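Local structure of metallocarboxypeptidase (Trypanosoma cruzi, 3DWC) at residues Phe218-Trp223 / His267-Ala272; Pro238-Ser243 / Val247-Lys252; Glu298-Phe303 / Ala460-Lys465; Met306-Ser311 / Asp448-Gly453. The protein probably releases single amino acids other than proline from the C-terminal ends of peptides, acting as a metal-dependent carboxypeptidase of the M32 family. All blocks are in the same frame, centred on the assembly; numbering follows the deposited sequence.

Contact 1 (Phe218-Trp223 / His267-Ala272); sequences FFMDVW and HETGHA. With CO (cobalt (II) ion), chain Q.
T269 spreads its two branches between M220 and W223. Its hydroxyl OG1 lies 3.5 Å from M220 CG, while its methyl CG2 rests 3.6 Å from W223 CB. The methyl thus meets the root of the indole at a slant, with W223 CG a little farther off at 4.1 Å. M220 keeps CG beside its own backbone N, and a bend at its last torsion (chi3 75°) swings the terminal CE back to the same threonine. The hydroxyl packs on the methionine, but its hydrogen bond goes elsewhere: with chi1 -61° it lies beside its own backbone N and bonds to V265 O one turn earlier, so this buried polar atom is satisfied within its own helix. W223 is the first residue to leave the helical conformation, yet its N still reaches F219 O at 2.9 Å, which keeps the backbone of W223 tied to the last turn. T269 belongs to the HExxH motif of a metallopeptidase. On the side of the helix opposite its methyl, H267 NE2 and H271 NE2 each bind the cobalt ion at 2.2 Å, and E298 completes the protein ligands. E268 OE2 accepts a hydrogen bond of 2.7 Å from water 1, itself a cobalt ligand, consistent with its predicted role as proton donor or acceptor. In the second shell, E305 holds H267 ND1 and so fixes the turn of that imidazole. Helix 259-276 is thus backed by the end of helix 209-222, with I249 of strand 246-251 against M220 and T269, and A304 of helix 294-309 against W223.

Contact 2 (Pro238-Ser243 / Val247-Lys252); sequences PFCGNS and VRITTK
F239 and T250 exchange two hydrogen bonds that are not both backbone to backbone. T250 N donates to F239 O at 2.9 Å, but F239 N turns to the threonine hydroxyl OG1, 3.2 Å away, in place of a carbonyl. The torsion of T250 makes this possible: chi1 of 65° sets OG1 between its own N and carbonyl carbon, facing F239, and S235 OG is a further partner of the same oxygen. Farther along, G241 and R248 form an antiparallel hydrogen-bonded pair, with G241 N to R248 O at 2.7 Å and a nearly straight R248 N to G241 O bond of 3.0 Å (179° at the hydrogen). C240 and I249, between these bonds, are a non-hydrogen-bonded pair, and I249 CA approaches F239 O at 3.3 Å as a CA-H...O contact. The two strands make a beta-hairpin, whose strand 240-241 is the outer member of a small mixed sheet and packs C240 against E268 of the metal-binding helix. Apolar contact comes from C240 SG, which touches V247 CG1 at 3.6 Å as well as I249 CG2. Apart from these, the F239 ring lies obliquely to T250 OG1 and meets H31 edge-to-face. On the face of R248, away from C240 and I249, polar groups meet. The extended R248 runs alongside N242, whose ND2 sits over one face of the guanidinium, 3.3 Å from R248 NE. These are two donors and do not bond; D246 serves both, its carboxylate taking R248 NE and its carbonyl N242 ND2, while R248 NH1 forms a salt bridge with D29 of the second subunit.

Contact 3 (Glu298-Phe303 / Ala460-Lys465); sequences EGQSLF and AKQNEK. With CO (cobalt (II) ion), chain Q.
Q462 reaches across between Q300 and F303, and its side chain makes all the contacts, the amide most of them. The two helix backbones stay well separated, Q300 CA being 8.3 Å from Q462 CA, so the packing is done by side chains. On the tight side the amide lies against the phenyl ring of F303, the planes 34° apart, with Q462 CD 3.5 Å from F303 CE2. Q462 CG sits over the same ring, offset toward its rim. Q462 NE2 also donates to Q300 OE1 at 3.1 Å, arriving from above the carbonyl plane. Q300 bends at chi2 (-40°) to bring its oxygen there; W467 NE1 is a second donor to that oxygen, and Q300 NE2 is tied to V296 O, which probably fixes which end of the amide is oxygen. Beside the packed side chains, water 4 links the helices: it donates to Q300 O at 2.7 Å and accepts from Q462 NE2 at 3.1 Å. Away from Q462, on the solvent side, E464 is exposed and its salt bridge to K465 is long, while K461 and K465 both bridge to E440 of helix 421-441. At the other end of its segment E298 binds the cobalt ion through OE2 at 2.2 Å, and S301 OG donates to E298 O. A glutamate on a helix following the HExxH helix is the third metal ligand typical of gluzincin-type metallopeptidases.

Contact 4 (Met306-Ser311 / Asp448-Gly453); sequences MQIGRS and DCIRKG. With SO4 (sulfate ion), chain R.
I450 directs its branched side chain at I308 and S311, and its CG2 methyl makes the main contacts. I450 CG2 lies 4.0 Å from I308 CG2 and 3.5 Å from S311 OG. Both isoleucines have the same conformation, with CG1 beside the backbone N and CG2 on the far side from it (chi1 -65° in I450), so that each presents its CG2 branch to the other; the longer arm of I450 carries CD1 toward Q307 O. S311 differs: at chi1 69° its OG stands between its own N and carbonyl carbon, folded back over the helix end. There it donates to I308 O at 2.7 Å, in the carbonyl plane and on a lone pair, and S311 N reaches the same oxygen at 3.1 Å. This double grip holds the last turn of helix 294-309, and S311 OG also meets F314 N as N-cap of helix 312-326. On the other segment R451 has chi1 82°, with an extended chain that carries NE to D448 OD1, 3.1 Å away in a salt bridge on the anti side of the carboxylate. Its two terminal nitrogens hold a sulfate, probably from the crystallisation liquor, through weak bonds, the shortest being R451 NH2 to sulfate O3 at 3.0 Å. G453, with positive phi, ends helix 443-451 in a Schellman motif, and G453 N bonds back to I450 O at 3.0 Å; D454, L455 and G456 of the glycine pocket follow. The contact thus sets a Schellman-type helix end against a serine-capped junction of two helices.

How the contacts relate
Helix 209-222 supplies the first segment of contact 1. Before its partner arrives, the chain forms the short hairpin of contact 2, which therefore closes within the longer loop completed at 267-272. Helix 294-309 then opens contact 3 at 298-303 and contact 4 at 306-311; contact 4 closes first, at 448-453, and contact 3 encloses it when 460-465 arrives. Thus there are two successive nested pairs, and no loops cross. The cobalt ion joins contacts 1 and 3 through helices 259-276 and 294-309. I249 packs contact 2 against contact 1, and W223 on I308 ties contact 1 to contact 4, so the sheet, metal-binding helices and C-terminal helices form one body.

Contact 1 (Phe218-Trp223 / His267-Ala272)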
# COMPACT_ATOMS: atom_id res chain seq x y z
N PHE B 218 11.30 -20.62 2.50
CA PHE B 218 12.03 -21.71 1.88
C PHE B 218 11.05 -22.49 1.03
O PHE B 218 11.34 -22.81 -0.11
CB PHE B 218 12.70 -22.63 2.91
CG PHE B 218 13.29 -23.86 2.29
CD1 PHE B 218 14.47 -23.79 1.59
CD2 PHE B 218 12.64 -25.08 2.37
CE1 PHE B 218 15.00 -24.92 0.99
CE2 PHE B 218 13.16 -26.20 1.79
CZ PHE B 218 14.35 -26.13 1.11
N PHE B 219 9.85 -22.75 1.55
CA PHE B 219 8.88 -23.47 0.77
C PHE B 219 8.30 -22.69 -0.38
O PHE B 219 8.09 -23.27 -1.46
CB PHE B 219 7.86 -24.20 1.62
CG PHE B 219 8.42 -25.45 2.24
CD1 PHE B 219 8.47 -26.63 1.51
CD2 PHE B 219 8.90 -25.46 3.55
CE1 PHE B 219 9.00 -27.81 2.08
CE2 PHE B 219 9.39 -26.60 4.12
CZ PHE B 219 9.46 -27.78 3.38
N MET B 220 8.14 -21.37 -0.22
CA MET B 220 7.79 -20.56 -1.34
C MET B 220 8.88 -20.67 -2.45
O MET B 220 8.54 -20.73 -3.64
CB MET B 220 7.60 -19.12 -0.90
CG MET B 220 6.38 -18.97 0.01
SD MET B 220 6.16 -17.32 0.62
CE MET B 220 5.52 -16.45 -0.82
N ASP B 221 10.17 -20.75 -2.08
CA ASP B 221 11.24 -21.04 -3.05
C ASP B 221 11.14 -22.42 -3.73
O ASP B 221 11.40 -22.58 -4.94
CB ASP B 221 12.63 -20.93 -2.40
CG ASP B 221 13.03 -19.48 -2.09
OD1 ASP B 221 12.43 -18.52 -2.64
OD2 ASP B 221 13.99 -19.32 -1.30
N VAL B 222 10.75 -23.43 -2.95
CA VAL B 222 10.49 -24.77 -3.48
C VAL B 222 9.39 -24.69 -4.54
O VAL B 222 9.49 -25.34 -5.56
CB VAL B 222 10.13 -25.78 -2.35
CG1 VAL B 222 9.62 -27.11 -2.90
CG2 VAL B 222 11.34 -25.97 -1.39
N TRP B 223 8.36 -23.87 -4.32
CA TRP B 223 7.32 -23.67 -5.36
C TRP B 223 7.69 -22.66 -6.47
O TRP B 223 6.86 -22.30 -7.30
CB TRP B 223 5.98 -23.30 -4.71
CG TRP B 223 5.08 -24.47 -4.60
CD1 TRP B 223 4.07 -24.80 -5.43
CD2 TRP B 223 5.05 -25.43 -3.54
NE1 TRP B 223 3.42 -25.92 -4.99
CE2 TRP B 223 4.01 -26.33 -3.82
CE3 TRP B 223 5.79 -25.60 -2.37
CZ2 TRP B 223 3.74 -27.39 -3.02
CZ3 TRP B 223 5.52 -26.68 -1.59
CH2 TRP B 223 4.49 -27.55 -1.90
N HIS B 267 -0.78 -23.40 0.63
CA HIS B 267 -2.09 -23.11 0.03
C HIS B 267 -2.10 -21.77 -0.76
O HIS B 267 -2.48 -21.70 -1.92
CB HIS B 267 -3.14 -23.09 1.16
CG HIS B 267 -4.54 -22.95 0.68
ND1 HIS B 267 -5.40 -24.02 0.57
CD2 HIS B 267 -5.22 -21.87 0.22
CE1 HIS B 267 -6.55 -23.61 0.05
NE2 HIS B 267 -6.47 -22.31 -0.17
N GLU B 268 -1.68 -20.69 -0.11
CA GLU B 268 -1.69 -19.39 -0.75
C GLU B 268 -0.67 -19.29 -1.85
O GLU B 268 -0.91 -18.65 -2.83
CB GLU B 268 -1.45 -18.29 0.28
CG GLU B 268 -2.46 -18.26 1.37
CD GLU B 268 -3.90 -18.12 0.89
OE1 GLU B 268 -4.14 -17.45 -0.13
OE2 GLU B 268 -4.82 -18.65 1.59
N THR B 269 0.46 -19.95 -1.69
CA THR B 269 1.43 -20.02 -2.75
C THR B 269 0.82 -20.72 -3.96
O THR B 269 1.08 -20.34 -5.09
CB THR B 269 2.74 -20.66 -2.27
OG1 THR B 269 3.26 -19.86 -1.23
CG2 THR B 269 3.84 -20.78 -3.40
N GLY B 270 -0.02 -21.72 -3.75
CA GLY B 270 -0.67 -22.38 -4.90
C GLY B 270 -1.56 -21.41 -5.68
O GLY B 270 -1.57 -21.45 -6.89
N HIS B 271 -2.35 -20.59 -4.97
CA HIS B 271 -3.11 -19.47 -5.57
C HIS B 271 -2.16 -18.51 -6.32
O HIS B 271 -2.39 -18.17 -7.50
CB HIS B 271 -3.88 -18.67 -4.50
CG HIS B 271 -5.11 -19.33 -3.96
ND1 HIS B 271 -6.18 -19.70 -4.74
CD2 HIS B 271 -5.50 -19.56 -2.69
CE1 HIS B 271 -7.13 -20.23 -3.99
NE2 HIS B 271 -6.75 -20.15 -2.73
N ALA B 272 -1.07 -18.10 -5.65
CA ALA B 272 -0.09 -17.16 -6.19
C ALA B 272 0.50 -17.59 -7.51
O ALA B 272 0.71 -16.76 -8.41
CB ALA B 272 1.05 -16.92 -5.18
CO CO Q . -7.90 -20.84 -1.00
O HOH W 1 -7.24 -19.30 0.52
O HOH W 2 -9.14 -21.33 0.21
O HOH W 3 -9.57 -19.44 -1.17

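Contact 2 (Pro238-Ser243 / Val247-Lys252)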
# COMPACT_ATOMS: atom_id res chain seq x y z
N PRO B 238 -4.86 -15.33 6.70
CA PRO B 238 -4.07 -15.54 5.49
C PRO B 238 -4.89 -15.38 4.21
O PRO B 238 -6.01 -15.85 4.13
CB PRO B 238 -3.58 -16.99 5.62
CG PRO B 238 -4.44 -17.59 6.61
CD PRO B 238 -4.77 -16.50 7.58
N PHE B 239 -4.32 -14.68 3.25
CA PHE B 239 -4.95 -14.54 1.96
C PHE B 239 -3.84 -14.31 0.95
O PHE B 239 -2.69 -14.12 1.31
CB PHE B 239 -5.96 -13.38 1.93
CG PHE B 239 -5.35 -12.03 2.16
CD1 PHE B 239 -5.07 -11.18 1.11
CD2 PHE B 239 -5.08 -11.59 3.45
CE1 PHE B 239 -4.49 -9.90 1.35
CE2 PHE B 239 -4.50 -10.33 3.68
CZ PHE B 239 -4.20 -9.50 2.62
N CYS B 240 -4.23 -14.37 -0.32
CA CYS B 240 -3.38 -14.11 -1.48
C CYS B 240 -4.02 -12.91 -2.16
O CYS B 240 -5.18 -12.96 -2.62
CB CYS B 240 -3.44 -15.32 -2.43
SG CYS B 240 -2.56 -15.13 -4.01
N GLY B 241 -3.30 -11.81 -2.23
CA GLY B 241 -3.90 -10.62 -2.82
C GLY B 241 -2.99 -9.74 -3.64
O GLY B 241 -2.01 -10.20 -4.19
N ASN B 242 -3.38 -8.46 -3.73
CA ASN B 242 -2.79 -7.52 -4.62
C ASN B 242 -2.95 -7.91 -6.09
O ASN B 242 -4.00 -8.40 -6.45
CB ASN B 242 -1.33 -7.25 -4.24
CG ASN B 242 -0.93 -5.84 -4.56
OD1 ASN B 242 -1.74 -4.93 -4.46
ND2 ASN B 242 0.31 -5.65 -4.94
N SER B 243 -1.94 -7.67 -6.93
CA SER B 243 -2.08 -7.74 -8.37
C SER B 243 -1.17 -8.81 -8.99
O SER B 243 -0.21 -9.28 -8.36
CB SER B 243 -1.73 -6.37 -8.94
OG SER B 243 -2.71 -5.40 -8.60
N VAL B 247 2.21 -10.11 -6.52
CA VAL B 247 1.27 -10.96 -5.79
C VAL B 247 1.75 -11.07 -4.35
O VAL B 247 2.88 -11.43 -4.12
CB VAL B 247 1.16 -12.38 -6.42
CG1 VAL B 247 0.19 -13.32 -5.51
CG2 VAL B 247 0.71 -12.28 -7.80
N ARG B 248 0.89 -10.72 -3.41
CA ARG B 248 1.25 -10.55 -2.03
C ARG B 248 0.33 -11.46 -1.19
O ARG B 248 -0.88 -11.27 -1.14
CB ARG B 248 1.09 -9.07 -1.60
CG ARG B 248 1.95 -8.14 -2.45
CD ARG B 248 2.05 -6.74 -1.88
NE ARG B 248 2.84 -5.90 -2.77
CZ ARG B 248 3.09 -4.62 -2.52
NH1 ARG B 248 2.61 -4.08 -1.43
NH2 ARG B 248 3.73 -3.88 -3.40
N ILE B 249 0.97 -12.43 -0.53
CA ILE B 249 0.33 -13.39 0.31
C ILE B 249 0.69 -13.12 1.77
O ILE B 249 1.70 -12.53 2.08
CB ILE B 249 0.69 -14.82 -0.09
CG1 ILE B 249 2.12 -15.20 0.24
CG2 ILE B 249 0.48 -15.05 -1.58
CD1 ILE B 249 2.27 -16.71 0.17
N THR B 250 -0.17 -13.55 2.68
CA THR B 250 0.11 -13.39 4.09
C THR B 250 -0.15 -14.69 4.86
O THR B 250 -0.71 -15.67 4.33
CB THR B 250 -0.78 -12.33 4.69
OG1 THR B 250 -2.11 -12.79 4.61
CG2 THR B 250 -0.63 -11.02 3.94
N THR B 251 0.25 -14.66 6.13
CA THR B 251 0.07 -15.74 7.06
C THR B 251 0.15 -15.16 8.45
O THR B 251 0.27 -13.96 8.67
CB THR B 251 1.15 -16.84 6.88
OG1 THR B 251 0.78 -18.00 7.64
CG2 THR B 251 2.54 -16.34 7.38
N LYS B 252 0.12 -16.04 9.42
CA LYS B 252 0.06 -15.62 10.81
C LYS B 252 0.75 -16.74 11.57
O LYS B 252 0.62 -17.89 11.20
CB LYS B 252 -1.39 -15.52 11.18
CG LYS B 252 -1.69 -14.85 12.50
CD LYS B 252 -2.81 -15.59 13.23
CE LYS B 252 -4.12 -15.70 12.39
NZ LYS B 252 -5.22 -16.50 13.11

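Contact 3 (Glu298-Phe303 / Ala460-Lys465)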
# COMPACT_ATOMS: atom_id res chain seq x y z
N GLU B 298 -9.14 -22.46 -6.37
CA GLU B 298 -9.00 -23.30 -5.17
C GLU B 298 -8.47 -24.68 -5.57
O GLU B 298 -7.85 -25.36 -4.77
CB GLU B 298 -10.35 -23.39 -4.41
CG GLU B 298 -10.26 -24.12 -3.09
CD GLU B 298 -9.54 -23.32 -1.99
OE1 GLU B 298 -9.61 -23.75 -0.81
OE2 GLU B 298 -8.96 -22.27 -2.29
N GLY B 299 -8.64 -25.05 -6.85
CA GLY B 299 -7.98 -26.23 -7.39
C GLY B 299 -6.46 -26.12 -7.44
O GLY B 299 -5.73 -27.11 -7.25
N GLN B 300 -5.97 -24.93 -7.73
CA GLN B 300 -4.56 -24.64 -7.63
C GLN B 300 -4.04 -24.54 -6.19
O GLN B 300 -2.96 -25.04 -5.89
CB GLN B 300 -4.25 -23.36 -8.40
CG GLN B 300 -4.75 -23.34 -9.87
CD GLN B 300 -4.59 -24.63 -10.64
OE1 GLN B 300 -3.48 -25.05 -10.98
NE2 GLN B 300 -5.71 -25.31 -10.89
N SER B 301 -4.77 -23.92 -5.28
CA SER B 301 -4.29 -23.87 -3.90
C SER B 301 -4.22 -25.28 -3.31
O SER B 301 -3.28 -25.66 -2.57
CB SER B 301 -5.21 -22.99 -3.08
OG SER B 301 -6.53 -23.43 -3.25
N LEU B 302 -5.25 -26.06 -3.59
CA LEU B 302 -5.37 -27.40 -3.01
C LEU B 302 -4.52 -28.45 -3.71
O LEU B 302 -4.14 -29.46 -3.12
CB LEU B 302 -6.83 -27.83 -2.93
CG LEU B 302 -7.67 -26.97 -1.97
CD1 LEU B 302 -9.14 -27.36 -2.07
CD2 LEU B 302 -7.20 -27.07 -0.54
N PHE B 303 -4.20 -28.21 -4.94
CA PHE B 303 -3.18 -29.02 -5.59
C PHE B 303 -1.85 -28.91 -4.82
O PHE B 303 -1.20 -29.92 -4.49
CB PHE B 303 -3.04 -28.54 -7.02
CG PHE B 303 -2.17 -29.42 -7.86
CD1 PHE B 303 -2.72 -30.41 -8.63
CD2 PHE B 303 -0.80 -29.24 -7.88
CE1 PHE B 303 -1.91 -31.23 -9.43
CE2 PHE B 303 0.03 -30.01 -8.71
CZ PHE B 303 -0.54 -31.02 -9.47
N ALA B 460 5.32 -27.09 -14.29
CA ALA B 460 5.23 -26.87 -15.72
C ALA B 460 3.95 -27.42 -16.33
O ALA B 460 3.34 -26.79 -17.19
CB ALA B 460 6.44 -27.42 -16.45
N LYS B 461 3.54 -28.60 -15.89
CA LYS B 461 2.25 -29.18 -16.34
C LYS B 461 1.06 -28.32 -15.92
O LYS B 461 0.11 -28.16 -16.67
CB LYS B 461 2.03 -30.57 -15.74
CG LYS B 461 2.83 -31.67 -16.32
CD LYS B 461 2.32 -32.09 -17.72
CE LYS B 461 3.28 -33.09 -18.39
NZ LYS B 461 2.76 -33.56 -19.70
N GLN B 462 1.11 -27.80 -14.70
CA GLN B 462 0.05 -26.87 -14.21
C GLN B 462 -0.03 -25.58 -15.07
O GLN B 462 -1.10 -25.05 -15.35
CB GLN B 462 0.31 -26.44 -12.79
CG GLN B 462 -0.04 -27.48 -11.72
CD GLN B 462 0.13 -26.95 -10.35
OE1 GLN B 462 1.24 -27.04 -9.76
NE2 GLN B 462 -0.99 -26.43 -9.75
N ASN B 463 1.14 -25.12 -15.49
CA ASN B 463 1.25 -23.89 -16.22
C ASN B 463 0.68 -24.11 -17.59
O ASN B 463 -0.11 -23.29 -18.07
CB ASN B 463 2.70 -23.44 -16.25
CG ASN B 463 2.91 -22.03 -16.89
OD1 ASN B 463 2.14 -21.11 -16.67
ND2 ASN B 463 3.98 -21.90 -17.65
N GLU B 464 1.07 -25.22 -18.22
CA GLU B 464 0.59 -25.57 -19.53
C GLU B 464 -0.91 -25.82 -19.52
O GLU B 464 -1.62 -25.37 -20.40
CB GLU B 464 1.34 -26.81 -20.13
CG GLU B 464 0.40 -27.78 -20.97
CD GLU B 464 1.01 -29.17 -21.21
OE1 GLU B 464 2.18 -29.20 -21.69
OE2 GLU B 464 0.31 -30.22 -20.96
N LYS B 465 -1.37 -26.62 -18.57
CA LYS B 465 -2.75 -27.08 -18.59
C LYS B 465 -3.76 -26.05 -18.14
O LYS B 465 -4.89 -26.03 -18.64
CB LYS B 465 -2.93 -28.35 -17.73
CG LYS B 465 -2.29 -29.56 -18.34
CD LYS B 465 -2.28 -30.78 -17.37
CE LYS B 465 -1.63 -31.97 -18.06
NZ LYS B 465 -2.33 -32.37 -19.36
CO CO Q . -7.90 -20.84 -1.00
O HOH W 4 -0.87 -24.38 -7.49
O HOH W 2 -9.14 -21.33 0.21
O HOH W 1 -7.24 -19.30 0.52
O HOH W 3 -9.57 -19.44 -1.17

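Contact 4 (Met306-Ser311 / Asp448-Gly453)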
# COMPACT_ATOMS: atom_id res chain seq x y z
N MET B 306 -2.90 -29.96 -0.76
CA MET B 306 -3.42 -31.30 -0.47
C MET B 306 -2.74 -32.37 -1.28
O MET B 306 -2.33 -33.40 -0.75
CB MET B 306 -4.94 -31.37 -0.68
CG MET B 306 -5.76 -30.39 0.19
SD MET B 306 -5.44 -30.74 1.91
CE MET B 306 -6.75 -29.85 2.77
N GLN B 307 -2.59 -32.12 -2.57
CA GLN B 307 -2.03 -33.12 -3.46
C GLN B 307 -0.53 -33.28 -3.28
O GLN B 307 -0.02 -34.40 -3.41
CB GLN B 307 -2.39 -32.83 -4.92
CG GLN B 307 -3.89 -32.92 -5.24
CD GLN B 307 -4.48 -34.31 -5.03
OE1 GLN B 307 -5.62 -34.45 -4.62
NE2 GLN B 307 -3.72 -35.34 -5.36
N ILE B 308 0.17 -32.20 -2.99
CA ILE B 308 1.59 -32.26 -2.72
C ILE B 308 1.84 -32.16 -1.21
O ILE B 308 2.42 -33.05 -0.59
CB ILE B 308 2.37 -31.15 -3.46
CG1 ILE B 308 2.19 -31.30 -4.97
CG2 ILE B 308 3.90 -31.17 -3.03
CD1 ILE B 308 2.72 -30.15 -5.79
N GLY B 309 1.38 -31.06 -0.64
CA GLY B 309 1.65 -30.71 0.78
C GLY B 309 1.38 -31.72 1.87
O GLY B 309 2.15 -31.81 2.83
N ARG B 310 0.29 -32.47 1.76
CA ARG B 310 -0.07 -33.47 2.77
C ARG B 310 0.27 -34.89 2.36
O ARG B 310 -0.16 -35.85 3.02
CB ARG B 310 -1.58 -33.37 3.06
CG ARG B 310 -1.94 -31.97 3.68
CD ARG B 310 -3.19 -32.02 4.39
NE ARG B 310 -3.74 -30.70 4.74
CZ ARG B 310 -3.63 -30.12 5.93
NH1 ARG B 310 -4.24 -28.95 6.16
NH2 ARG B 310 -2.89 -30.67 6.90
N SER B 311 1.02 -35.03 1.27
CA SER B 311 1.39 -36.37 0.80
C SER B 311 2.49 -37.00 1.63
O SER B 311 3.31 -36.29 2.23
CB SER B 311 1.83 -36.33 -0.65
OG SER B 311 3.08 -35.65 -0.84
N ASP B 448 9.09 -38.85 -6.88
CA ASP B 448 10.48 -38.41 -6.77
C ASP B 448 10.59 -36.89 -6.74
O ASP B 448 11.36 -36.38 -5.94
CB ASP B 448 11.35 -38.95 -7.91
CG ASP B 448 11.67 -40.38 -7.75
OD1 ASP B 448 11.30 -40.92 -6.70
OD2 ASP B 448 12.27 -40.97 -8.69
N CYS B 449 9.84 -36.19 -7.60
CA CYS B 449 9.77 -34.73 -7.57
C CYS B 449 9.34 -34.20 -6.21
O CYS B 449 9.95 -33.28 -5.68
CB CYS B 449 8.80 -34.20 -8.63
SG CYS B 449 9.29 -34.53 -10.37
N ILE B 450 8.27 -34.76 -5.67
CA ILE B 450 7.76 -34.33 -4.38
C ILE B 450 8.76 -34.62 -3.26
O ILE B 450 9.14 -33.72 -2.53
CB ILE B 450 6.37 -34.96 -4.07
CG1 ILE B 450 5.29 -34.47 -5.07
CG2 ILE B 450 5.93 -34.61 -2.64
CD1 ILE B 450 3.89 -35.22 -5.02
N ARG B 451 9.22 -35.86 -3.13
CA ARG B 451 10.07 -36.22 -2.01
C ARG B 451 11.43 -35.52 -2.02
O ARG B 451 12.02 -35.31 -0.96
CB ARG B 451 10.19 -37.75 -1.85
CG ARG B 451 11.16 -38.43 -2.72
CD ARG B 451 10.93 -39.98 -2.66
NE ARG B 451 11.75 -40.63 -3.66
CZ ARG B 451 13.08 -40.76 -3.57
NH1 ARG B 451 13.73 -41.37 -4.55
NH2 ARG B 451 13.76 -40.32 -2.50
N LYS B 452 11.91 -35.12 -3.20
CA LYS B 452 13.12 -34.35 -3.34
C LYS B 452 12.89 -32.82 -3.41
O LYS B 452 13.85 -32.08 -3.55
CB LYS B 452 13.88 -34.77 -4.61
CG LYS B 452 14.35 -36.22 -4.64
CD LYS B 452 15.13 -36.49 -5.93
CE LYS B 452 15.51 -38.00 -6.07
NZ LYS B 452 16.25 -38.25 -7.35
N GLY B 453 11.64 -32.36 -3.34
CA GLY B 453 11.39 -30.92 -3.39
C GLY B 453 11.83 -30.27 -4.70
O GLY B 453 12.31 -29.13 -4.71
S SO4 R . 17.16 -41.69 -2.99
O1 SO4 R . 18.27 -42.55 -2.58
O2 SO4 R . 17.22 -41.40 -4.43
O3 SO4 R . 15.91 -42.38 -2.65
O4 SO4 R . 17.23 -40.42 -2.27